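Local coordinates for necrotic enteritis toxin B (Clostridium perfringens, PDB 4I0N), which acts as a pore-forming toxin with an alpha-hemolysin fold and, like its leukocidin/hemolysin relatives, probably assembles into oligomeric pores in host-cell membranes, at residues T84-V89 with E242-D247; F154-R159 with A166-K171; G72-G77 with Y199-K204; Y76-W81 with D249-W254. One frame throughout, in Å; residues are numbered along the deposited sequence.

Interaction 1: residues T84-V89 with E242-D247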
# COMPACT_ATOMS: atom_id res chain seq x y z
N THR A 84 8.14 -1.03 -7.13
CA THR A 84 7.77 -1.03 -5.70
C THR A 84 6.72 0.04 -5.42
O THR A 84 6.88 1.21 -5.80
CB THR A 84 9.01 -0.80 -4.73
OG1 THR A 84 9.93 -1.91 -4.84
CG2 THR A 84 8.53 -0.70 -3.26
N TYR A 85 5.64 -0.36 -4.74
CA TYR A 85 4.77 0.61 -4.10
C TYR A 85 5.10 0.67 -2.60
O TYR A 85 5.11 -0.35 -1.93
CB TYR A 85 3.31 0.20 -4.25
CG TYR A 85 2.80 0.13 -5.66
CD1 TYR A 85 2.12 1.23 -6.22
CD2 TYR A 85 2.92 -1.04 -6.41
CE1 TYR A 85 1.59 1.17 -7.52
CE2 TYR A 85 2.40 -1.12 -7.73
CZ TYR A 85 1.73 -0.00 -8.26
OH TYR A 85 1.20 -0.08 -9.54
N ARG A 86 5.34 1.87 -2.07
CA ARG A 86 5.58 2.06 -0.64
C ARG A 86 4.45 2.85 -0.01
O ARG A 86 4.04 3.91 -0.53
CB ARG A 86 6.89 2.79 -0.40
CG ARG A 86 7.17 2.97 1.11
CD ARG A 86 8.59 3.48 1.34
NE ARG A 86 9.56 2.45 1.00
CZ ARG A 86 10.88 2.61 0.99
NH1 ARG A 86 11.42 3.78 1.31
NH2 ARG A 86 11.67 1.59 0.66
N ILE A 87 3.96 2.34 1.12
CA ILE A 87 2.86 3.00 1.83
C ILE A 87 3.38 3.27 3.24
O ILE A 87 3.78 2.35 3.94
CB ILE A 87 1.58 2.12 1.87
CG1 ILE A 87 0.93 2.04 0.47
CG2 ILE A 87 0.53 2.66 2.89
CD1 ILE A 87 1.43 0.93 -0.40
N ASN A 88 3.38 4.55 3.64
CA ASN A 88 3.76 4.90 5.00
C ASN A 88 2.53 5.48 5.68
O ASN A 88 1.82 6.31 5.09
CB ASN A 88 4.86 5.95 5.03
CG ASN A 88 6.13 5.52 4.33
OD1 ASN A 88 6.51 4.35 4.31
ND2 ASN A 88 6.81 6.49 3.75
N VAL A 89 2.28 5.05 6.91
CA VAL A 89 1.23 5.66 7.70
C VAL A 89 1.90 6.18 8.97
O VAL A 89 2.47 5.40 9.73
CB VAL A 89 0.10 4.65 8.01
CG1 VAL A 89 -0.96 5.30 8.85
CG2 VAL A 89 -0.54 4.11 6.71
N GLU A 242 1.40 8.41 3.26
CA GLU A 242 2.38 8.75 2.22
C GLU A 242 2.42 7.59 1.24
O GLU A 242 2.58 6.44 1.66
CB GLU A 242 3.79 9.00 2.76
CG GLU A 242 3.85 10.01 3.89
CD GLU A 242 5.24 10.13 4.48
OE1 GLU A 242 6.12 9.25 4.23
OE2 GLU A 242 5.45 11.12 5.22
N TYR A 243 2.24 7.90 -0.03
CA TYR A 243 2.32 6.91 -1.09
C TYR A 243 3.50 7.24 -1.98
O TYR A 243 3.69 8.39 -2.39
CB TYR A 243 1.08 7.00 -1.96
CG TYR A 243 -0.22 6.57 -1.39
CD1 TYR A 243 -0.33 5.59 -0.40
CD2 TYR A 243 -1.40 7.10 -1.93
CE1 TYR A 243 -1.59 5.15 0.05
CE2 TYR A 243 -2.64 6.67 -1.50
CZ TYR A 243 -2.75 5.72 -0.52
OH TYR A 243 -4.02 5.35 -0.13
N GLN A 244 4.28 6.22 -2.32
CA GLN A 244 5.45 6.40 -3.17
C GLN A 244 5.48 5.25 -4.15
O GLN A 244 5.22 4.10 -3.78
CB GLN A 244 6.68 6.41 -2.27
CG GLN A 244 7.94 6.94 -2.84
CD GLN A 244 8.85 7.45 -1.72
OE1 GLN A 244 8.59 7.21 -0.53
NE2 GLN A 244 9.88 8.14 -2.08
N ARG A 245 5.76 5.53 -5.42
CA ARG A 245 5.82 4.48 -6.41
C ARG A 245 7.18 4.55 -7.08
O ARG A 245 7.50 5.57 -7.69
CB ARG A 245 4.69 4.64 -7.43
CG ARG A 245 4.51 3.39 -8.32
CD ARG A 245 3.66 3.63 -9.57
NE ARG A 245 4.30 4.62 -10.45
CZ ARG A 245 3.71 5.74 -10.87
NH1 ARG A 245 2.43 5.99 -10.58
NH2 ARG A 245 4.40 6.58 -11.63
N PHE A 246 7.98 3.50 -6.93
CA PHE A 246 9.33 3.47 -7.51
C PHE A 246 9.24 2.76 -8.83
O PHE A 246 8.89 1.57 -8.89
CB PHE A 246 10.30 2.74 -6.59
CG PHE A 246 10.49 3.43 -5.25
CD1 PHE A 246 11.35 4.52 -5.15
CD2 PHE A 246 9.81 3.00 -4.12
CE1 PHE A 246 11.54 5.17 -3.92
CE2 PHE A 246 9.99 3.64 -2.90
CZ PHE A 246 10.86 4.73 -2.80
N ASP A 247 9.59 3.48 -9.89
CA ASP A 247 9.45 2.98 -11.24
C ASP A 247 10.77 2.43 -11.72
O ASP A 247 11.84 2.85 -11.26
CB ASP A 247 8.96 4.09 -12.17
CG ASP A 247 7.51 4.50 -11.88
OD1 ASP A 247 6.69 3.65 -11.48
OD2 ASP A 247 7.23 5.69 -12.07
O HOH W 1 10.03 6.61 2.42
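Asn88 ND2 meets two acceptors: Glu242 OE1 at 2.9 Å and, weakly, a water that also reaches Arg86 NH1 and Gln244 OE1. The stronger bond is nearly straight (165°) and lies in the amide plane, but it approaches the anti side of a carboxylate turned steeply against that plane. Because Asn88 OD1 bonds to Ser167 and Glu242 OE2 pairs with Lys90, both groups are fixed at two ends. On the same face, Phe246 covers Arg86. Its ring edge touches the arginine at CB, with Phe246 CE2 4.1 Å from Arg86 CB, and the same CE2 sits over the centre of the guanidinium. Ring and guanidinium planes differ by 66°, which rules out a parallel stack. A bend at chi3 (-69°) brings the guanidinium to this position, and its NE forms a salt bridge with Asp169. Across the other face Tyr85 and Arg245 run alongside each other, Tyr85 CE1 lying 3.8 Å from Arg245 CG, while the guanidinium grips Asp247 side-on, one nitrogen to each oxygen. Ile87 CG1 packs 3.9 Å from Tyr243 CD1. Paired backbone bonds at Thr84–Phe246, Arg86–Gln244 and Asn88–Glu242 hold the strands in register. With Tyr85, Ile87 and Tyr243 packed against strands 53-65 and 219-231 of the facing sheet, this antiparallel ladder is typical of the beta-sandwich of the alpha-hemolysin fold.

Interaction 2: residues F154-R159 with A166-K171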
# COMPACT_ATOMS: atom_id res chain seq x y z
N PHE A 154 3.76 -9.79 -6.84
CA PHE A 154 4.42 -8.92 -5.87
C PHE A 154 4.37 -9.58 -4.50
O PHE A 154 3.66 -10.59 -4.31
CB PHE A 154 3.73 -7.54 -5.79
CG PHE A 154 4.03 -6.62 -6.94
CD1 PHE A 154 4.71 -5.42 -6.72
CD2 PHE A 154 3.57 -6.92 -8.23
CE1 PHE A 154 4.97 -4.52 -7.80
CE2 PHE A 154 3.80 -6.05 -9.32
CZ PHE A 154 4.51 -4.84 -9.10
N ARG A 155 5.14 -9.03 -3.55
CA ARG A 155 5.04 -9.42 -2.14
C ARG A 155 4.92 -8.18 -1.27
O ARG A 155 5.29 -7.09 -1.71
CB ARG A 155 6.27 -10.23 -1.70
CG ARG A 155 7.58 -9.50 -1.91
CD ARG A 155 8.74 -10.17 -1.13
NE ARG A 155 8.77 -11.61 -1.33
CZ ARG A 155 9.60 -12.25 -2.16
NH1 ARG A 155 10.50 -11.57 -2.88
NH2 ARG A 155 9.54 -13.58 -2.27
N THR A 156 4.39 -8.35 -0.06
CA THR A 156 4.26 -7.26 0.89
C THR A 156 5.29 -7.47 2.00
O THR A 156 5.37 -8.56 2.58
CB THR A 156 2.87 -7.24 1.53
OG1 THR A 156 1.91 -6.94 0.51
CG2 THR A 156 2.80 -6.17 2.65
N ILE A 157 6.09 -6.44 2.25
CA ILE A 157 7.10 -6.48 3.32
C ILE A 157 6.75 -5.35 4.27
O ILE A 157 6.80 -4.18 3.88
CB ILE A 157 8.53 -6.28 2.76
CG1 ILE A 157 8.83 -7.35 1.69
CG2 ILE A 157 9.57 -6.27 3.90
CD1 ILE A 157 9.94 -6.97 0.72
N GLN A 158 6.38 -5.67 5.51
CA GLN A 158 6.23 -4.58 6.48
C GLN A 158 7.63 -4.15 6.93
O GLN A 158 8.31 -4.88 7.65
CB GLN A 158 5.34 -4.93 7.67
CG GLN A 158 5.09 -3.69 8.56
CD GLN A 158 4.06 -3.89 9.66
OE1 GLN A 158 4.10 -4.90 10.38
NE2 GLN A 158 3.15 -2.92 9.81
N ARG A 159 8.07 -2.99 6.47
CA ARG A 159 9.46 -2.55 6.65
C ARG A 159 9.66 -1.73 7.91
O ARG A 159 10.78 -1.66 8.43
CB ARG A 159 9.93 -1.78 5.42
CG ARG A 159 8.95 -0.70 4.95
CD ARG A 159 9.47 0.06 3.73
NE ARG A 159 10.73 0.74 4.02
CZ ARG A 159 10.85 1.94 4.59
NH1 ARG A 159 9.77 2.63 4.95
NH2 ARG A 159 12.05 2.46 4.79
N ALA A 166 4.06 3.04 10.52
CA ALA A 166 3.89 1.72 9.97
C ALA A 166 4.17 1.89 8.48
O ALA A 166 3.65 2.81 7.85
CB ALA A 166 2.44 1.24 10.17
N SER A 167 5.02 1.04 7.94
CA SER A 167 5.39 1.17 6.54
C SER A 167 5.46 -0.18 5.86
O SER A 167 5.90 -1.14 6.47
CB SER A 167 6.74 1.88 6.42
OG SER A 167 7.10 1.99 5.05
N TRP A 168 5.04 -0.23 4.60
CA TRP A 168 4.98 -1.46 3.81
C TRP A 168 5.54 -1.21 2.42
O TRP A 168 5.21 -0.21 1.79
CB TRP A 168 3.54 -1.91 3.64
CG TRP A 168 2.83 -2.28 4.90
CD1 TRP A 168 2.77 -3.51 5.49
CD2 TRP A 168 2.06 -1.40 5.73
NE1 TRP A 168 2.01 -3.46 6.64
CE2 TRP A 168 1.56 -2.17 6.81
CE3 TRP A 168 1.74 -0.03 5.67
CZ2 TRP A 168 0.73 -1.63 7.82
CZ3 TRP A 168 0.95 0.52 6.69
CH2 TRP A 168 0.44 -0.28 7.73
N ASP A 169 6.39 -2.13 1.96
CA ASP A 169 6.77 -2.17 0.55
C ASP A 169 6.03 -3.31 -0.11
O ASP A 169 6.05 -4.44 0.38
CB ASP A 169 8.27 -2.39 0.40
CG ASP A 169 9.06 -1.11 0.54
OD1 ASP A 169 8.44 -0.03 0.63
OD2 ASP A 169 10.29 -1.19 0.56
N ILE A 170 5.36 -2.99 -1.21
CA ILE A 170 4.75 -4.01 -2.04
C ILE A 170 5.65 -4.07 -3.26
O ILE A 170 5.64 -3.17 -4.12
CB ILE A 170 3.26 -3.72 -2.35
CG1 ILE A 170 2.41 -3.88 -1.07
CG2 ILE A 170 2.73 -4.65 -3.47
CD1 ILE A 170 2.50 -2.72 -0.12
N LYS A 171 6.47 -5.12 -3.30
CA LYS A 171 7.63 -5.15 -4.18
C LYS A 171 7.51 -6.28 -5.18
O LYS A 171 7.11 -7.39 -4.85
CB LYS A 171 8.92 -5.31 -3.36
CG LYS A 171 10.21 -5.24 -4.18
CD LYS A 171 11.44 -5.33 -3.22
CE LYS A 171 12.78 -5.35 -3.98
NZ LYS A 171 13.08 -4.07 -4.73
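Gln158 and Trp168 lie side by side, the amide plane only 20° from the indole plane, with Gln158 NE2 3.4 Å from Trp168 CZ2. Their polar ends look elsewhere: NE2 bonds to Ser103 and the indole nitrogen to the carbonyl of Pro105. Thr156 continues this face, its methyl CG2 3.9 Å from Trp168 CD1; its OG1 touches Ile170 CG1 but hydrogen-bonds to Gln151 and the Tyr149 hydroxyl. The Phe154 ring turns its edge to the backbone, CD1 3.6 Å from Ile170 O. Strands 154-162 and 165-172 form an antiparallel beta hairpin, with paired backbone bonds at Arg155–Lys171 and Ile157–Asp169, and Arg159 N bonding to Ser167 O. On the face opposite Trp168, Arg159 bends back across the neighbouring strand. Its CG sits between the backbone N and carbonyl carbon (chi1 48°), and Arg159 NH1 donates in the guanidinium plane to Ser167 OG at 2.7 Å, which also bonds to Asn88. The guanidinium and carboxylate planes are only 20° apart, but the ion pair from Arg159 NE to Asp169 OD2 is long (4.0 Å). The carboxylate, held more firmly by Arg86, thus faces two arginines, which probably stabilises its charge.

Interaction 3: residues G72-G77 with Y199-K204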
# COMPACT_ATOMS: atom_id res chain seq x y z
N GLY A 72 8.71 3.91 -28.04
CA GLY A 72 9.64 3.20 -28.88
C GLY A 72 9.45 3.39 -30.36
O GLY A 72 8.64 4.21 -30.83
N SER A 73 10.22 2.59 -31.10
CA SER A 73 10.41 2.76 -32.52
C SER A 73 10.80 1.39 -33.06
O SER A 73 10.71 0.39 -32.33
CB SER A 73 11.56 3.75 -32.75
OG SER A 73 12.70 3.29 -32.05
N LYS A 74 11.23 1.34 -34.32
CA LYS A 74 11.58 0.07 -34.95
C LYS A 74 12.59 -0.75 -34.14
O LYS A 74 12.39 -1.95 -33.94
CB LYS A 74 12.08 0.27 -36.38
CG LYS A 74 12.34 -1.03 -37.11
CD LYS A 74 12.28 -0.81 -38.62
CE LYS A 74 12.77 -2.04 -39.37
NZ LYS A 74 11.85 -3.19 -39.21
N TYR A 75 13.68 -0.11 -33.70
CA TYR A 75 14.80 -0.84 -33.08
C TYR A 75 14.95 -0.65 -31.57
O TYR A 75 15.90 -1.14 -30.97
CB TYR A 75 16.11 -0.44 -33.76
CG TYR A 75 16.11 -0.73 -35.25
CD1 TYR A 75 16.20 -2.04 -35.72
CD2 TYR A 75 16.04 0.30 -36.17
CE1 TYR A 75 16.22 -2.32 -37.08
CE2 TYR A 75 16.07 0.03 -37.55
CZ TYR A 75 16.15 -1.28 -37.98
OH TYR A 75 16.17 -1.55 -39.33
N TYR A 76 14.03 0.08 -30.96
CA TYR A 76 14.17 0.50 -29.57
C TYR A 76 12.81 0.52 -28.87
O TYR A 76 11.80 0.92 -29.45
CB TYR A 76 14.85 1.87 -29.51
CG TYR A 76 15.00 2.41 -28.11
CD1 TYR A 76 16.08 2.03 -27.31
CD2 TYR A 76 14.04 3.28 -27.57
CE1 TYR A 76 16.21 2.52 -26.01
CE2 TYR A 76 14.16 3.77 -26.28
CZ TYR A 76 15.25 3.39 -25.51
OH TYR A 76 15.36 3.87 -24.22
N GLY A 77 12.79 0.11 -27.60
CA GLY A 77 11.56 0.21 -26.83
C GLY A 77 11.88 0.52 -25.38
O GLY A 77 12.92 0.10 -24.88
N TYR A 199 10.83 -11.08 -33.17
CA TYR A 199 9.84 -10.32 -33.93
C TYR A 199 9.39 -9.04 -33.25
O TYR A 199 9.73 -8.81 -32.08
CB TYR A 199 8.63 -11.21 -34.27
CG TYR A 199 9.04 -12.46 -35.00
CD1 TYR A 199 9.61 -12.38 -36.28
CD2 TYR A 199 8.91 -13.71 -34.41
CE1 TYR A 199 10.01 -13.52 -36.95
CE2 TYR A 199 9.31 -14.87 -35.10
CZ TYR A 199 9.87 -14.76 -36.35
OH TYR A 199 10.26 -15.90 -37.02
N ASN A 200 8.65 -8.22 -34.00
CA ASN A 200 7.98 -7.00 -33.53
C ASN A 200 8.88 -5.77 -33.52
O ASN A 200 10.07 -5.88 -33.24
CB ASN A 200 7.38 -7.19 -32.12
CG ASN A 200 6.44 -8.38 -32.03
OD1 ASN A 200 6.48 -9.14 -31.06
ND2 ASN A 200 5.59 -8.56 -33.04
N ASN A 201 8.32 -4.61 -33.84
CA ASN A 201 8.99 -3.34 -33.57
C ASN A 201 9.10 -3.13 -32.05
O ASN A 201 8.37 -3.77 -31.28
CB ASN A 201 8.21 -2.17 -34.18
CG ASN A 201 8.37 -2.08 -35.70
OD1 ASN A 201 9.00 -2.93 -36.34
ND2 ASN A 201 7.81 -1.04 -36.27
N GLY A 202 10.00 -2.25 -31.62
CA GLY A 202 10.26 -2.00 -30.19
C GLY A 202 9.04 -1.64 -29.37
O GLY A 202 8.77 -2.26 -28.32
N ASP A 203 8.27 -0.65 -29.83
CA ASP A 203 7.07 -0.26 -29.09
C ASP A 203 5.95 -1.30 -29.12
O ASP A 203 4.94 -1.17 -28.41
CB ASP A 203 6.56 1.13 -29.51
CG ASP A 203 6.13 1.19 -30.96
OD1 ASP A 203 6.62 0.38 -31.80
OD2 ASP A 203 5.29 2.07 -31.27
N LYS A 204 6.13 -2.33 -29.94
CA LYS A 204 5.15 -3.40 -30.06
C LYS A 204 5.65 -4.71 -29.47
O LYS A 204 5.02 -5.76 -29.67
CB LYS A 204 4.76 -3.62 -31.53
CG LYS A 204 4.03 -2.44 -32.18
CD LYS A 204 2.88 -1.99 -31.30
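Gly202 N points at two backbone carbonyls, lying 2.8 Å from Ser73 O and 3.3 Å from Lys74 O. Both hydrogen bonds are weak, the shorter one because it is sharply bent (125°). A third carbonyl approaches from the next part of the turn: Tyr76 O lies 3.4 Å from Gly202 CA in a CA-H...O contact. The lack of a side chain at Gly202 lets Ser73 O and Tyr76 O come so close to its backbone. Each partner is itself a tight turn. Tyr76 O accepts the backbone N of Ser73 at 2.8 Å, and Lys204 N bonds to Asn201 O, closing the short 3-10 segment at 202-203. Packing surrounds this polar centre. The Asn201 amide packs against the Lys74 backbone, Asn201 CG 3.9 Å from Lys74 CA, and its OD1 comes no nearer to Lys74 NZ than 4.1 Å. On the far flank Asp203, with CG placed between the backbone N and carbonyl carbon (chi1 63°), rests its CB 3.8 Å from Gly72 C. Weak bonds from Trp259 to the carbonyls of Tyr199 and Asn200 also engage the loop. A beta-hairpin tip between strands 69-72 and 76-92, met by a long loop far from the chain's centre, is consistent with the rim region of the alpha-hemolysin fold, which faces the membrane in relatives.

Interaction 4: residues Y76-W81 with D249-W254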
# COMPACT_ATOMS: atom_id res chain seq x y z
N TYR A 76 14.03 0.08 -30.96
CA TYR A 76 14.17 0.50 -29.57
C TYR A 76 12.81 0.52 -28.87
O TYR A 76 11.80 0.92 -29.45
CB TYR A 76 14.85 1.87 -29.51
CG TYR A 76 15.00 2.41 -28.11
CD1 TYR A 76 16.08 2.03 -27.31
CD2 TYR A 76 14.04 3.28 -27.57
CE1 TYR A 76 16.21 2.52 -26.01
CE2 TYR A 76 14.16 3.77 -26.28
CZ TYR A 76 15.25 3.39 -25.51
OH TYR A 76 15.36 3.87 -24.22
N GLY A 77 12.79 0.11 -27.60
CA GLY A 77 11.56 0.21 -26.83
C GLY A 77 11.88 0.52 -25.38
O GLY A 77 12.92 0.10 -24.88
N LYS A 78 10.99 1.27 -24.74
CA LYS A 78 11.07 1.48 -23.30
C LYS A 78 9.72 1.34 -22.65
O LYS A 78 8.74 1.99 -23.05
CB LYS A 78 11.68 2.84 -22.94
CG LYS A 78 11.76 3.06 -21.41
CD LYS A 78 12.51 4.31 -21.04
CE LYS A 78 11.61 5.52 -21.11
NZ LYS A 78 12.32 6.67 -20.53
N MET A 79 9.68 0.49 -21.63
CA MET A 79 8.49 0.31 -20.81
C MET A 79 8.81 0.76 -19.39
O MET A 79 9.65 0.15 -18.72
CB MET A 79 8.07 -1.16 -20.82
CG MET A 79 6.93 -1.49 -19.83
SD MET A 79 6.52 -3.25 -19.98
CE MET A 79 5.74 -3.58 -18.40
N LYS A 80 8.16 1.84 -18.95
CA LYS A 80 8.25 2.26 -17.57
C LYS A 80 7.18 1.51 -16.76
O LYS A 80 6.01 1.50 -17.15
CB LYS A 80 8.06 3.77 -17.44
CG LYS A 80 8.27 4.26 -16.01
CD LYS A 80 8.10 5.75 -15.87
CE LYS A 80 6.64 6.20 -15.99
NZ LYS A 80 5.81 5.80 -14.80
N TRP A 81 7.56 0.95 -15.61
CA TRP A 81 6.66 0.08 -14.86
C TRP A 81 6.96 0.21 -13.36
O TRP A 81 8.06 0.63 -13.01
CB TRP A 81 6.79 -1.37 -15.36
CG TRP A 81 8.14 -1.97 -15.13
CD1 TRP A 81 9.29 -1.75 -15.85
CD2 TRP A 81 8.49 -2.87 -14.08
NE1 TRP A 81 10.33 -2.48 -15.31
CE2 TRP A 81 9.87 -3.16 -14.21
CE3 TRP A 81 7.76 -3.45 -13.02
CZ2 TRP A 81 10.55 -4.02 -13.33
CZ3 TRP A 81 8.43 -4.32 -12.16
CH2 TRP A 81 9.82 -4.59 -12.32
N ASP A 249 12.70 1.18 -15.62
CA ASP A 249 12.64 1.27 -17.07
C ASP A 249 13.09 -0.05 -17.64
O ASP A 249 14.26 -0.43 -17.47
CB ASP A 249 13.60 2.35 -17.59
CG ASP A 249 13.17 3.78 -17.24
OD1 ASP A 249 12.02 4.05 -16.83
OD2 ASP A 249 14.03 4.68 -17.44
N TYR A 250 12.18 -0.73 -18.33
CA TYR A 250 12.54 -1.95 -19.05
C TYR A 250 12.75 -1.63 -20.54
O TYR A 250 11.82 -1.18 -21.24
CB TYR A 250 11.49 -3.04 -18.85
CG TYR A 250 11.86 -4.31 -19.60
CD1 TYR A 250 12.98 -5.06 -19.24
CD2 TYR A 250 11.11 -4.73 -20.70
CE1 TYR A 250 13.34 -6.22 -19.97
CE2 TYR A 250 11.46 -5.88 -21.41
CZ TYR A 250 12.57 -6.61 -21.05
OH TYR A 250 12.89 -7.75 -21.76
N ILE A 251 13.99 -1.81 -21.00
CA ILE A 251 14.43 -1.27 -22.29
C ILE A 251 14.78 -2.42 -23.23
O ILE A 251 15.48 -3.37 -22.84
CB ILE A 251 15.66 -0.36 -22.10
CG1 ILE A 251 15.30 0.86 -21.25
CG2 ILE A 251 16.23 0.10 -23.45
CD1 ILE A 251 16.51 1.48 -20.49
N LEU A 252 14.31 -2.32 -24.47
CA LEU A 252 14.62 -3.28 -25.53
C LEU A 252 15.46 -2.60 -26.60
O LEU A 252 15.13 -1.49 -27.05
CB LEU A 252 13.34 -3.80 -26.20
CG LEU A 252 12.43 -4.68 -25.35
CD1 LEU A 252 11.11 -4.96 -26.08
CD2 LEU A 252 13.14 -5.96 -24.92
N ASN A 253 16.56 -3.25 -26.97
CA ASN A 253 17.41 -2.83 -28.09
C ASN A 253 17.57 -3.98 -29.08
O ASN A 253 17.91 -5.11 -28.71
CB ASN A 253 18.80 -2.41 -27.60
CG ASN A 253 18.79 -1.11 -26.82
OD1 ASN A 253 18.75 -0.03 -27.40
ND2 ASN A 253 18.88 -1.21 -25.50
N TRP A 254 17.34 -3.69 -30.36
CA TRP A 254 17.52 -4.69 -31.40
C TRP A 254 19.01 -4.87 -31.70
O TRP A 254 19.71 -3.89 -31.99
CB TRP A 254 16.76 -4.30 -32.68
CG TRP A 254 16.96 -5.28 -33.80
CD1 TRP A 254 17.73 -5.10 -34.92
CD2 TRP A 254 16.40 -6.60 -33.91
NE1 TRP A 254 17.67 -6.22 -35.71
CE2 TRP A 254 16.86 -7.15 -35.12
CE3 TRP A 254 15.54 -7.36 -33.09
CZ2 TRP A 254 16.50 -8.43 -35.54
CZ3 TRP A 254 15.18 -8.63 -33.52
CH2 TRP A 254 15.66 -9.15 -34.73
O HOH W 2 10.98 6.39 -17.82
O HOH W 3 15.31 5.77 -20.02
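An antiparallel ladder, the outer continuation of the long strand pair 76-92 and 236-255, joins residues 76-81 to 249-254. Its backbone bonds fall at Gly77–Leu252 and Met79–Tyr250, the link from Met79 N to Tyr250 O measuring 2.7 Å. On one face Lys78 leans across to Asp249 without forming a direct salt bridge, since Lys78 NZ remains 4.1 Å from Asp249 OD2. Two waters span the gap, each accepting from NZ and donating to one carboxylate oxygen; the firmer of them is 2.7 Å from Asp249 OD1. The lysine tail turns at chi3 (83°), which carries NZ toward these waters, and Asp249 OD1 has a further partner in Ser266. Farther out on this face, Tyr76 reaches across the neighbouring strand, its ring crossing Ile251 at a slant; CG lies anti to the backbone N (chi1 178°), placing CE1 3.5 Å from Ile251 CG2. Asn253 OD1 meets the same ring at its edge, in plane, 3.4 Å from Tyr76 CD1, while the amide itself is inclined by 56°. In the alpha-hemolysin fold such strands run on from the beta-sandwich toward the rim, and here the reverse face is the buried one. Trp81 crosses Tyr250 there, its NE1 3.8 Å from Tyr250 CB and bonded to Asn263. Tyr250 extends away and its OH hydrogen-bonds to the carbonyl of Asn190, and Met79 turns toward Phe193 and Ile216.

How the interactions relate
Strand 76-92 carries one side of interactions 1, 3 and 4, and interaction 2 reaches the same sheet through strand 165-172, its neighbour. Interactions 1 and 4 are two portions of one strand pair, centres about 23 Å apart, coupled by a salt bridge between Asp247 and Lys80. Interactions 1 and 2 lie side by side near the centre of the molecule, centres about 9 Å apart. Interaction 3 shares Tyr76 and Gly77 with interaction 4 at the distal end. In sequence, the hairpin of interaction 2 falls between the partners of the other three, and 72-77 and 199-204 alternate with 84-89 and 242-247. The long strands 76-92 and 236-255 run from the sandwich to the probable rim.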